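Local coordinates for protein Phikz039 (Pseudomonas phage phikz, PDB 3ZBQ) that belongs to the tubulin/FtsZ superfamily as the phage tubulin-like protein PhuZ, and is modelled here with guanosine-5'-diphosphate bound, at residues G25-V30 / A188-F193; Q195-L200 / E269-D274; I205-W208 / K213-D216; D250-I255 / L259-G264. All coordinates share one frame; numbering follows the deposited sequence.

Contact 1. Residues G25-V30 / A188-F193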
loop_
_atom_site.group_PDB
_atom_site.type_symbol
_atom_site.label_atom_id
_atom_site.label_comp_id
_atom_site.label_asym_id
_atom_site.label_seq_id
_atom_site.Cartn_x
_atom_site.Cartn_y
_atom_site.Cartn_z
ATOM N N GLY A 25 -16.021 -9.929 4.961
ATOM C CA GLY A 25 -16.411 -10.930 5.937
ATOM C C GLY A 25 -15.258 -11.349 6.828
ATOM O O GLY A 25 -15.465 -11.978 7.863
ATOM N N TYR A 26 -14.038 -10.999 6.429
ATOM C CA TYR A 26 -12.862 -11.319 7.235
ATOM C C TYR A 26 -12.619 -10.263 8.300
ATOM O O TYR A 26 -11.844 -10.473 9.238
ATOM C CB TYR A 26 -11.631 -11.464 6.347
ATOM C CG TYR A 26 -11.550 -12.793 5.645
ATOM C CD1 TYR A 26 -12.357 -13.075 4.547
ATOM C CD2 TYR A 26 -10.675 -13.777 6.090
ATOM C CE1 TYR A 26 -12.289 -14.297 3.910
ATOM C CE2 TYR A 26 -10.598 -14.999 5.460
ATOM C CZ TYR A 26 -11.407 -15.253 4.370
ATOM O OH TYR A 26 -11.337 -16.469 3.735
ATOM N N HIS A 27 -13.290 -9.126 8.158
ATOM C CA HIS A 27 -13.138 -8.034 9.118
ATOM C C HIS A 27 -14.259 -7.027 8.944
ATOM O O HIS A 27 -14.570 -6.626 7.825
ATOM C CB HIS A 27 -11.791 -7.336 8.922
ATOM C CG HIS A 27 -11.408 -6.430 10.048
ATOM N ND1 HIS A 27 -11.125 -6.901 11.314
ATOM C CD2 HIS A 27 -11.253 -5.085 10.099
ATOM C CE1 HIS A 27 -10.816 -5.881 12.098
ATOM N NE2 HIS A 27 -10.887 -4.770 11.387
ATOM N N GLU A 28 -14.857 -6.605 10.049
ATOM C CA GLU A 28 -16.006 -5.711 9.981
ATOM C C GLU A 28 -15.611 -4.255 9.741
ATOM O O GLU A 28 -16.269 -3.533 8.980
ATOM C CB GLU A 28 -16.845 -5.830 11.256
ATOM C CG GLU A 28 -17.582 -7.154 11.395
ATOM C CD GLU A 28 -18.252 -7.313 12.750
ATOM O OE1 GLU A 28 -18.148 -6.383 13.581
ATOM O OE2 GLU A 28 -18.876 -8.372 12.986
ATOM N N ASP A 29 -14.522 -3.829 10.373
ATOM C CA ASP A 29 -14.182 -2.407 10.417
ATOM C C ASP A 29 -13.361 -1.972 9.219
ATOM O O ASP A 29 -12.194 -1.595 9.343
ATOM C CB ASP A 29 -13.443 -2.086 11.718
ATOM C CG ASP A 29 -14.282 -2.395 12.944
ATOM O OD1 ASP A 29 -15.486 -2.070 12.923
ATOM O OD2 ASP A 29 -13.745 -2.968 13.911
ATOM N N VAL A 30 -13.988 -2.017 8.051
ATOM C CA VAL A 30 -13.325 -1.639 6.824
ATOM C C VAL A 30 -14.059 -0.459 6.193
ATOM O O VAL A 30 -15.253 -0.232 6.447
ATOM C CB VAL A 30 -13.294 -2.807 5.806
ATOM C CG1 VAL A 30 -12.661 -4.053 6.407
ATOM C CG2 VAL A 30 -14.694 -3.121 5.314
ATOM N N ALA A 188 -3.569 -12.400 8.019
ATOM C CA ALA A 188 -2.540 -12.571 9.045
ATOM C C ALA A 188 -2.446 -11.319 9.907
ATOM O O ALA A 188 -2.340 -11.398 11.134
ATOM C CB ALA A 188 -1.200 -12.882 8.405
ATOM N N LEU A 189 -2.480 -10.160 9.259
ATOM C CA LEU A 189 -2.391 -8.886 9.963
ATOM C C LEU A 189 -3.557 -8.680 10.928
ATOM O O LEU A 189 -3.357 -8.272 12.081
ATOM C CB LEU A 189 -2.300 -7.735 8.953
ATOM C CG LEU A 189 -0.938 -7.576 8.260
ATOM C CD1 LEU A 189 -0.995 -6.444 7.230
ATOM C CD2 LEU A 189 0.183 -7.330 9.281
ATOM N N VAL A 190 -4.771 -8.971 10.464
ATOM C CA VAL A 190 -5.948 -8.862 11.328
ATOM C C VAL A 190 -5.788 -9.724 12.589
ATOM O O VAL A 190 -6.094 -9.272 13.698
ATOM C CB VAL A 190 -7.234 -9.224 10.566
ATOM C CG1 VAL A 190 -8.384 -9.405 11.530
ATOM C CG2 VAL A 190 -7.561 -8.135 9.542
ATOM N N ILE A 191 -5.307 -10.956 12.428
ATOM C CA ILE A 191 -5.005 -11.816 13.586
ATOM C C ILE A 191 -3.944 -11.185 14.497
ATOM O O ILE A 191 -4.119 -11.119 15.734
ATOM C CB ILE A 191 -4.529 -13.228 13.135
ATOM C CG1 ILE A 191 -5.658 -13.988 12.430
ATOM C CG2 ILE A 191 -4.002 -14.044 14.320
ATOM C CD1 ILE A 191 -5.209 -15.277 11.766
ATOM N N LEU A 192 -2.836 -10.735 13.907
ATOM C CA LEU A 192 -1.763 -10.113 14.693
ATOM C C LEU A 192 -2.283 -8.985 15.569
ATOM O O LEU A 192 -1.891 -8.856 16.732
ATOM C CB LEU A 192 -0.646 -9.573 13.788
ATOM C CG LEU A 192 0.506 -8.874 14.531
ATOM C CD1 LEU A 192 1.212 -9.855 15.480
ATOM C CD2 LEU A 192 1.511 -8.239 13.558
ATOM N N PHE A 193 -3.200 -8.198 15.017
ATOM C CA PHE A 193 -3.683 -6.984 15.673
ATOM C C PHE A 193 -4.952 -7.186 16.513
ATOM O O PHE A 193 -5.505 -6.217 17.038
ATOM C CB PHE A 193 -3.985 -5.917 14.605
ATOM C CG PHE A 193 -2.785 -5.463 13.808
ATOM C CD1 PHE A 193 -1.507 -5.484 14.346
ATOM C CD2 PHE A 193 -2.955 -4.981 12.506
ATOM C CE1 PHE A 193 -0.408 -5.049 13.606
ATOM C CE2 PHE A 193 -1.857 -4.534 11.759
ATOM C CZ PHE A 193 -0.589 -4.566 12.303
#

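Contact 2. Residues Q195-L200 / E269-D274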
loop_
_atom_site.group_PDB
_atom_site.type_symbol
_atom_site.label_atom_id
_atom_site.label_comp_id
_atom_site.label_asym_id
_atom_site.label_seq_id
_atom_site.Cartn_x
_atom_site.Cartn_y
_atom_site.Cartn_z
ATOM N N GLN A 195 -5.678 -8.282 19.376
ATOM C CA GLN A 195 -5.568 -8.014 20.815
ATOM C C GLN A 195 -5.983 -9.192 21.707
ATOM O O GLN A 195 -6.176 -9.020 22.923
ATOM C CB GLN A 195 -6.329 -6.732 21.185
ATOM C CG GLN A 195 -5.788 -5.474 20.502
ATOM C CD GLN A 195 -6.587 -4.231 20.835
ATOM O OE1 GLN A 195 -7.282 -4.179 21.855
ATOM N NE2 GLN A 195 -6.502 -3.219 19.970
ATOM N N GLU A 196 -6.076 -10.389 21.121
ATOM C CA GLU A 196 -6.460 -11.591 21.879
ATOM C C GLU A 196 -5.293 -12.450 22.363
ATOM O O GLU A 196 -5.506 -13.462 23.028
ATOM C CB GLU A 196 -7.378 -12.484 21.040
ATOM C CG GLU A 196 -8.694 -11.849 20.624
ATOM C CD GLU A 196 -9.436 -12.679 19.586
ATOM O OE1 GLU A 196 -8.989 -13.812 19.278
ATOM O OE2 GLU A 196 -10.460 -12.193 19.068
ATOM N N HIS A 197 -4.067 -12.073 22.029
ATOM C CA HIS A 197 -2.933 -12.964 22.262
ATOM C C HIS A 197 -2.205 -12.635 23.553
ATOM O O HIS A 197 -1.931 -11.469 23.835
ATOM C CB HIS A 197 -1.970 -12.924 21.079
ATOM C CG HIS A 197 -2.655 -13.039 19.758
ATOM N ND1 HIS A 197 -3.389 -14.149 19.402
ATOM C CD2 HIS A 197 -2.735 -12.180 18.713
ATOM C CE1 HIS A 197 -3.887 -13.972 18.188
ATOM N NE2 HIS A 197 -3.497 -12.788 17.747
ATOM N N GLN A 198 -1.897 -13.676 24.322
ATOM C CA GLN A 198 -1.191 -13.531 25.589
ATOM C C GLN A 198 0.161 -12.890 25.372
ATOM O O GLN A 198 0.886 -13.269 24.442
ATOM C CB GLN A 198 -0.971 -14.894 26.250
ATOM C CG GLN A 198 -2.238 -15.683 26.479
ATOM C CD GLN A 198 -3.292 -14.882 27.208
ATOM O OE1 GLN A 198 -3.161 -14.593 28.400
ATOM N NE2 GLN A 198 -4.347 -14.501 26.487
ATOM N N SER A 199 0.492 -11.933 26.237
ATOM C CA SER A 199 1.798 -11.271 26.246
ATOM C C SER A 199 2.021 -10.316 25.083
ATOM O O SER A 199 3.119 -9.791 24.921
ATOM C CB SER A 199 2.948 -12.285 26.316
ATOM O OG SER A 199 2.906 -13.018 27.531
ATOM N N LEU A 200 0.994 -10.086 24.276
ATOM C CA LEU A 200 1.122 -9.131 23.177
ATOM C C LEU A 200 0.155 -7.958 23.370
ATOM O O LEU A 200 -1.034 -8.057 23.054
ATOM C CB LEU A 200 0.888 -9.823 21.835
ATOM C CG LEU A 200 1.078 -8.930 20.604
ATOM C CD1 LEU A 200 2.505 -8.412 20.571
ATOM C CD2 LEU A 200 0.739 -9.691 19.307
ATOM N N GLU A 269 -5.883 -23.763 20.681
ATOM C CA GLU A 269 -7.176 -24.409 20.517
ATOM C C GLU A 269 -7.925 -23.775 19.351
ATOM O O GLU A 269 -8.664 -24.444 18.631
ATOM C CB GLU A 269 -7.973 -24.223 21.801
ATOM C CG GLU A 269 -9.213 -25.061 21.947
ATOM C CD GLU A 269 -9.806 -24.928 23.343
ATOM O OE1 GLU A 269 -9.388 -25.683 24.246
ATOM O OE2 GLU A 269 -10.667 -24.045 23.539
ATOM N N LYS A 270 -7.741 -22.471 19.179
ATOM C CA LYS A 270 -8.389 -21.755 18.082
ATOM C C LYS A 270 -7.572 -21.800 16.799
ATOM O O LYS A 270 -8.131 -21.922 15.705
ATOM C CB LYS A 270 -8.669 -20.298 18.469
ATOM C CG LYS A 270 -9.352 -19.467 17.372
ATOM C CD LYS A 270 -9.651 -18.053 17.877
ATOM C CE LYS A 270 -10.281 -17.197 16.781
ATOM N NZ LYS A 270 -10.568 -15.802 17.240
ATOM N N TYR A 271 -6.251 -21.703 16.925
ATOM C CA TYR A 271 -5.413 -21.473 15.748
ATOM C C TYR A 271 -4.618 -22.692 15.270
ATOM O O TYR A 271 -3.932 -23.349 16.050
ATOM C CB TYR A 271 -4.481 -20.280 15.983
ATOM C CG TYR A 271 -5.202 -18.954 16.064
ATOM C CD1 TYR A 271 -5.714 -18.350 14.917
ATOM C CD2 TYR A 271 -5.373 -18.307 17.281
ATOM C CE1 TYR A 271 -6.370 -17.142 14.987
ATOM C CE2 TYR A 271 -6.032 -17.093 17.359
ATOM C CZ TYR A 271 -6.523 -16.518 16.203
ATOM O OH TYR A 271 -7.175 -15.311 16.273
ATOM N N ASP A 272 -4.715 -22.978 13.974
ATOM C CA ASP A 272 -4.041 -24.125 13.368
ATOM C C ASP A 272 -2.782 -23.671 12.623
ATOM O O ASP A 272 -2.522 -24.090 11.493
ATOM C CB ASP A 272 -5.003 -24.842 12.403
ATOM C CG ASP A 272 -4.380 -26.066 11.737
ATOM O OD1 ASP A 272 -3.761 -26.892 12.444
ATOM O OD2 ASP A 272 -4.493 -26.176 10.496
ATOM N N PHE A 273 -2.022 -22.769 13.232
ATOM C CA PHE A 273 -0.704 -22.436 12.703
ATOM C C PHE A 273 0.325 -22.665 13.786
ATOM O O PHE A 273 0.014 -22.595 14.973
ATOM C CB PHE A 273 -0.629 -21.005 12.134
ATOM C CG PHE A 273 -0.782 -19.908 13.163
ATOM C CD1 PHE A 273 0.319 -19.426 13.862
ATOM C CD2 PHE A 273 -2.020 -19.319 13.385
ATOM C CE1 PHE A 273 0.180 -18.404 14.794
ATOM C CE2 PHE A 273 -2.171 -18.302 14.311
ATOM C CZ PHE A 273 -1.070 -17.843 15.022
ATOM N N ASP A 274 1.541 -22.982 13.376
ATOM C CA ASP A 274 2.632 -23.150 14.312
ATOM C C ASP A 274 3.136 -21.765 14.718
ATOM O O ASP A 274 3.113 -21.392 15.893
ATOM C CB ASP A 274 3.735 -23.979 13.658
ATOM C CG ASP A 274 5.001 -24.020 14.480
ATOM O OD1 ASP A 274 4.908 -24.011 15.727
ATOM O OD2 ASP A 274 6.091 -24.067 13.869
#

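Contact 3. Residues I205-W208 / K213-D216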
loop_
_atom_site.group_PDB
_atom_site.type_symbol
_atom_site.label_atom_id
_atom_site.label_comp_id
_atom_site.label_asym_id
_atom_site.label_seq_id
_atom_site.Cartn_x
_atom_site.Cartn_y
_atom_site.Cartn_z
ATOM N N ILE A 205 2.752 -3.820 20.015
ATOM C CA ILE A 205 2.533 -3.649 18.572
ATOM C C ILE A 205 2.948 -2.235 18.154
ATOM O O ILE A 205 3.629 -2.047 17.144
ATOM C CB ILE A 205 1.071 -3.951 18.180
ATOM C CG1 ILE A 205 0.795 -5.461 18.248
ATOM C CG2 ILE A 205 0.756 -3.437 16.749
ATOM C CD1 ILE A 205 1.587 -6.294 17.234
ATOM N N THR A 206 2.560 -1.235 18.943
ATOM C CA THR A 206 2.940 0.147 18.639
ATOM C C THR A 206 4.457 0.321 18.472
ATOM O O THR A 206 4.921 0.901 17.495
ATOM C CB THR A 206 2.396 1.129 19.688
ATOM O OG1 THR A 206 0.960 1.099 19.666
ATOM C CG2 THR A 206 2.883 2.540 19.402
ATOM N N ASN A 207 5.239 -0.203 19.411
ATOM C CA ASN A 207 6.689 -0.021 19.341
ATOM C C ASN A 207 7.398 -0.969 18.383
ATOM O O ASN A 207 8.555 -0.756 18.042
ATOM C CB ASN A 207 7.288 -0.065 20.760
ATOM C CG ASN A 207 6.859 1.130 21.584
ATOM O OD1 ASN A 207 6.367 2.116 21.034
ATOM N ND2 ASN A 207 7.037 1.054 22.908
ATOM N N TRP A 208 6.689 -2.006 17.942
ATOM C CA TRP A 208 7.161 -2.856 16.856
ATOM C C TRP A 208 7.112 -2.024 15.564
ATOM O O TRP A 208 8.078 -1.970 14.798
ATOM C CB TRP A 208 6.291 -4.128 16.757
ATOM C CG TRP A 208 6.346 -4.806 15.400
ATOM C CD1 TRP A 208 7.370 -5.567 14.897
ATOM C CD2 TRP A 208 5.341 -4.755 14.368
ATOM N NE1 TRP A 208 7.051 -5.995 13.616
ATOM C CE2 TRP A 208 5.816 -5.515 13.281
ATOM C CE3 TRP A 208 4.081 -4.149 14.276
ATOM C CZ2 TRP A 208 5.070 -5.671 12.095
ATOM C CZ3 TRP A 208 3.347 -4.308 13.093
ATOM C CH2 TRP A 208 3.842 -5.066 12.032
ATOM N N LYS A 213 11.578 4.986 17.552
ATOM C CA LYS A 213 11.540 5.653 18.850
ATOM C C LYS A 213 12.703 5.206 19.729
ATOM O O LYS A 213 13.071 5.894 20.682
ATOM C CB LYS A 213 10.222 5.348 19.580
ATOM C CG LYS A 213 8.980 6.054 19.035
ATOM C CD LYS A 213 7.702 5.294 19.430
ATOM C CE LYS A 213 7.388 5.408 20.919
ATOM N NZ LYS A 213 6.066 4.773 21.242
ATOM N N HIS A 214 13.289 4.056 19.400
ATOM C CA HIS A 214 14.234 3.401 20.299
ATOM C C HIS A 214 15.555 3.036 19.642
ATOM O O HIS A 214 16.453 2.508 20.299
ATOM C CB HIS A 214 13.570 2.154 20.897
ATOM C CG HIS A 214 12.244 2.444 21.518
ATOM N ND1 HIS A 214 11.081 1.820 21.126
ATOM C CD2 HIS A 214 11.890 3.339 22.473
ATOM C CE1 HIS A 214 10.069 2.301 21.826
ATOM N NE2 HIS A 214 10.534 3.220 22.654
ATOM N N HIS A 215 15.675 3.310 18.346
ATOM C CA HIS A 215 16.878 2.919 17.622
ATOM C C HIS A 215 17.353 4.010 16.690
ATOM O O HIS A 215 16.552 4.735 16.108
ATOM C CB HIS A 215 16.645 1.622 16.832
ATOM C CG HIS A 215 16.167 0.487 17.679
ATOM N ND1 HIS A 215 17.002 -0.208 18.534
ATOM C CD2 HIS A 215 14.936 -0.058 17.832
ATOM C CE1 HIS A 215 16.307 -1.135 19.165
ATOM N NE2 HIS A 215 15.048 -1.066 18.759
ATOM N N ASP A 216 18.670 4.105 16.552
ATOM C CA ASP A 216 19.279 5.078 15.669
ATOM C C ASP A 216 19.221 4.547 14.242
ATOM O O ASP A 216 20.221 4.069 13.704
ATOM C CB ASP A 216 20.731 5.322 16.088
ATOM C CG ASP A 216 21.391 6.427 15.285
ATOM O OD1 ASP A 216 20.666 7.197 14.614
ATOM O OD2 ASP A 216 22.636 6.527 15.330
HETATM O O HOH W 1 10.760 -0.653 19.624
#

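Contact 4. Residues D250-I255 / L259-G264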
loop_
_atom_site.group_PDB
_atom_site.type_symbol
_atom_site.label_atom_id
_atom_site.label_comp_id
_atom_site.label_asym_id
_atom_site.label_seq_id
_atom_site.Cartn_x
_atom_site.Cartn_y
_atom_site.Cartn_z
ATOM N N ASP A 250 6.514 -22.600 24.093
ATOM C CA ASP A 250 7.819 -23.237 24.223
ATOM C C ASP A 250 8.665 -23.045 22.972
ATOM O O ASP A 250 9.880 -23.246 23.011
ATOM C CB ASP A 250 7.677 -24.736 24.526
ATOM C CG ASP A 250 7.334 -25.019 25.982
ATOM O OD1 ASP A 250 7.271 -24.069 26.798
ATOM O OD2 ASP A 250 7.132 -26.209 26.314
ATOM N N ARG A 251 8.020 -22.664 21.868
ATOM C CA ARG A 251 8.704 -22.435 20.590
ATOM C C ARG A 251 9.173 -20.985 20.413
ATOM O O ARG A 251 9.742 -20.620 19.378
ATOM C CB ARG A 251 7.783 -22.806 19.424
ATOM C CG ARG A 251 7.035 -24.114 19.619
ATOM C CD ARG A 251 7.524 -25.181 18.659
ATOM N NE ARG A 251 7.517 -24.713 17.274
ATOM C CZ ARG A 251 7.910 -25.446 16.235
ATOM N NH1 ARG A 251 8.336 -26.687 16.419
ATOM N NH2 ARG A 251 7.879 -24.941 15.009
ATOM N N ASP A 252 8.924 -20.154 21.416
ATOM C CA ASP A 252 9.351 -18.764 21.349
ATOM C C ASP A 252 10.878 -18.720 21.440
ATOM O O ASP A 252 11.459 -18.809 22.531
ATOM C CB ASP A 252 8.686 -17.972 22.474
ATOM C CG ASP A 252 9.070 -16.509 22.481
ATOM O OD1 ASP A 252 9.963 -16.110 21.704
ATOM O OD2 ASP A 252 8.456 -15.754 23.268
ATOM N N VAL A 253 11.519 -18.601 20.281
ATOM C CA VAL A 253 12.977 -18.512 20.186
ATOM C C VAL A 253 13.353 -17.444 19.169
ATOM O O VAL A 253 12.882 -17.484 18.031
ATOM C CB VAL A 253 13.599 -19.845 19.739
ATOM C CG1 VAL A 253 15.122 -19.719 19.621
ATOM C CG2 VAL A 253 13.219 -20.964 20.695
ATOM N N SER A 254 14.200 -16.496 19.571
ATOM C CA SER A 254 14.642 -15.438 18.659
ATOM C C SER A 254 15.307 -16.039 17.421
ATOM O O SER A 254 16.098 -16.979 17.518
ATOM C CB SER A 254 15.602 -14.476 19.361
ATOM O OG SER A 254 15.888 -13.362 18.532
ATOM N N ILE A 255 14.976 -15.498 16.256
ATOM C CA ILE A 255 15.448 -16.077 15.005
ATOM C C ILE A 255 16.855 -15.611 14.642
ATOM O O ILE A 255 17.758 -16.426 14.476
ATOM C CB ILE A 255 14.443 -15.804 13.874
ATOM C CG1 ILE A 255 13.131 -16.527 14.202
ATOM C CG2 ILE A 255 15.015 -16.231 12.533
ATOM C CD1 ILE A 255 12.065 -16.407 13.150
ATOM N N LEU A 259 16.658 -5.504 16.063
ATOM C CA LEU A 259 16.683 -4.336 16.955
ATOM C C LEU A 259 15.536 -4.350 17.967
ATOM O O LEU A 259 15.748 -4.132 19.158
ATOM C CB LEU A 259 16.684 -3.026 16.166
ATOM C CG LEU A 259 17.810 -2.906 15.130
ATOM C CD1 LEU A 259 17.801 -1.538 14.482
ATOM C CD2 LEU A 259 19.163 -3.167 15.787
ATOM N N THR A 260 14.327 -4.608 17.478
ATOM C CA THR A 260 13.157 -4.766 18.330
ATOM C C THR A 260 12.485 -6.115 18.049
ATOM O O THR A 260 12.341 -6.520 16.895
ATOM C CB THR A 260 12.162 -3.596 18.146
ATOM O OG1 THR A 260 12.696 -2.418 18.754
ATOM C CG2 THR A 260 10.808 -3.905 18.780
ATOM N N ARG A 261 12.117 -6.828 19.112
ATOM C CA ARG A 261 11.372 -8.077 18.967
ATOM C C ARG A 261 10.211 -8.088 19.956
ATOM O O ARG A 261 10.365 -7.743 21.136
ATOM C CB ARG A 261 12.281 -9.298 19.183
ATOM C CG ARG A 261 11.562 -10.658 19.055
ATOM C CD ARG A 261 12.535 -11.838 19.063
ATOM N NE ARG A 261 11.859 -13.101 18.764
ATOM C CZ ARG A 261 11.454 -13.987 19.670
ATOM N NH1 ARG A 261 11.666 -13.777 20.969
ATOM N NH2 ARG A 261 10.839 -15.095 19.275
ATOM N N THR A 262 9.041 -8.476 19.476
ATOM C CA THR A 262 7.914 -8.668 20.375
ATOM C C THR A 262 7.213 -9.970 20.003
ATOM O O THR A 262 7.191 -10.360 18.828
ATOM C CB THR A 262 6.967 -7.443 20.358
ATOM O OG1 THR A 262 6.043 -7.524 21.449
ATOM C CG2 THR A 262 6.205 -7.359 19.044
ATOM N N THR A 263 6.674 -10.669 20.998
ATOM C CA THR A 263 6.024 -11.954 20.744
ATOM C C THR A 263 4.646 -12.041 21.386
ATOM O O THR A 263 4.387 -11.403 22.411
ATOM C CB THR A 263 6.878 -13.155 21.227
ATOM O OG1 THR A 263 6.874 -13.211 22.660
ATOM C CG2 THR A 263 8.296 -13.036 20.725
ATOM N N GLY A 264 3.768 -12.838 20.785
ATOM C CA GLY A 264 2.464 -13.104 21.372
ATOM C C GLY A 264 2.164 -14.589 21.339
ATOM O O GLY A 264 2.673 -15.299 20.467
HETATM O O HOH W 2 12.100 -15.583 23.394
#

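Contact 1. Residues G25-V30 / A188-F193
His27 and Val190 carry nearly all of this small contact, and what passes between them is van der Waals packing. The closest approach is 3.7 Å, from His27 ND1 to Val190 CG1, while Val190 CG2 lies over one face of the imidazole at 4.2 Å from the same nitrogen. Both methyls of the valine therefore meet the ND1 side of the ring. With CG1 anti to the backbone N (chi1 167°), Val190 spreads its two methyls off the helix surface to where the histidine stands. A backbone group adds a little: Tyr26 O comes within 4.3 Å of Val190 CG1.

Polar bonding runs elsewhere. His27 NE2 is hydrogen-bonded to Thr7 O, which ties the ring to its own side of the contact and probably limits the rotation of the imidazole.

Only 99 Å² is buried in total, at the protein surface. Segment 25-30 belongs to the loop that leads from helix 13-23 into strand 30-34, and His27 also rests on Ile9 of strand 7-12. Val190 stands near the end of helix 175-192, whose Leu189 packs inward against strands 97-103 and 275-281.

Contact 2. Residues Q195-L200 / E269-D274
Glu196 and Lys270 reach across to each other with extended side chains that cross at about a right angle. The glutamate sets out with CG anti to its carbonyl carbon (chi1 -61°), whereas every torsion of the lysine is close to 180°, so that the straight chain carries its ammonium to the carboxylate. The salt bridge is loose: Lys270 NZ donates a weak hydrogen bond of 3.3 Å to Glu196 OE1 and stays 4.0 Å from Glu196 OE2. On its way the lysine covers the neighbouring phenol, with Lys270 CG lying 4.0 Å above the centre of one face of the Tyr271 ring.

Beneath this exposed pair two aromatic side chains meet. His197 presents its CE1 corner, and Tyr271 CE2 lies in the imidazole plane 3.9 Å from it. The rings are inclined by 55°, an oblique pairing with centroids 5.8 Å apart. The polar ends have partners beyond the contact: His197 NE2 is hydrogen-bonded to Ile191 O, and Tyr271 OH only weakly to Asn194 ND2.

His197 also opens a type II turn that closes at Leu200. The two loops face each other: 195-200 links helix 175-192 to helix 202-209, whereas loop 269-274 joins strand 260-265 to strand 275-281. Ile191 of helix 175-192 packs on Tyr271, while Leu245 of strand 239-246 touches both His197 and Phe273.

Contact 3. Residues I205-W208 / K213-D216
Thr206 touches Lys213 only lightly, its CG2 methyl lying 4.3 Å from the NZ of that lysine. Its hydroxyl is engaged within the helix, bonded to Leu202 O.

One residue on, Asn207 does most of the work, its amide facing both Lys213 and His214. Lys213 NZ donates a 2.7 Å hydrogen bond to Asn207 OD1, approaching at a C=O...N angle of 143° and tilted 16° from the carbonyl plane. The lysine reaches the oxygen through a bend at chi3, which folds the end of its chain over toward the helix; Lys213 CE follows to 3.4 Å from the same oxygen.

This bond spans the connection by which the chain leaves helix 202-209 on its way to strand 222-227, in the C-terminal domain of this tubulin-like fold. The helix end and the loop after it are thus joined locally, at the protein surface.

The CE1 edge of the His214 imidazole points at the face of the Asn207 amide, His214 CE1 lying 3.4 Å from Asn207 CG with the two planes 78° apart. Lys213 CB covers one face of that ring. From the backbone of Asn207 a water completes the link, donating to Asn207 O at 2.7 Å and lying 2.9 Å from His214 ND1, to which it is also hydrogen-bonded. Trp208 turns away from the loop, its indole NE1 bonding to Phe278 O on strand 275-281.

Contact 4. Residues D250-I255 / L259-G264
The guanidinium of Arg261 lies between Ser254 of the facing loop and Thr263 of its own strand. Over the centre of one face is Ser254 CA, 3.6 Å above the plane; on the opposite face, offset toward the rim, the Thr263 CG2 methyl sits at 3.3 Å. Asp252 OD1 occupies the edge, close to the guanidinium plane.

At that edge the arginine grips a single carboxylate oxygen end-on with two nitrogens. Arg261 NH2 donates to Asp252 OD1 at 2.8 Å, nearly in line with the C-O bond, and Arg261 NH1 reaches the syn lone pair of the same Asp252 OD1 at 3.0 Å. Both bonds of this salt bridge are bent, with N-H...O angles of 148° and 137°. The carboxylate and guanidinium planes are turned 50° apart.

The other oxygen, Asp252 OD2, takes a 3.1 Å hydrogen bond from Thr263 OG1, which arrives from above the carboxylate plane, and is also hydrogen-bonded to Tyr265 OH. Thr263 places OG1 between its backbone N and carbonyl carbon, leaving CG2 to cover the arginine. A water accepts from Arg261 NH1 and donates weakly to Asp252 O.

The arrangement fastens a strand-to-strand connection to the strand it enters: loop 250-255 follows strand 239-246 and folds back over Arg261 and Thr263 of strand 260-265, the outermost strand at this end of the chain's mixed sheet, in the C-terminal domain of a tubulin-like fold.

None of the four contacts is a fully buried core contact: contacts 1, 3 and 4 lie at the surface, and contact 2 is partly buried. Chemistry varies with place. Contact 1, where helix 175-192 meets the loop between helix 13-23 and strand 30-34, is van der Waals packing of a histidine on a valine; contact 2 mixes a weak salt bridge with an aromatic pair, and contacts 3 and 4 fasten short connections by polar bonds and water. Shared elements link them. The His197 bond to helix 175-192 ties contact 2 to contact 1, Phe193 packs on Ile205 and Trp208 of contact 3, Leu200 of contact 2 packs on Thr262 and Gly264 of contact 4, and His215 and Thr260 join contacts 3 and 4.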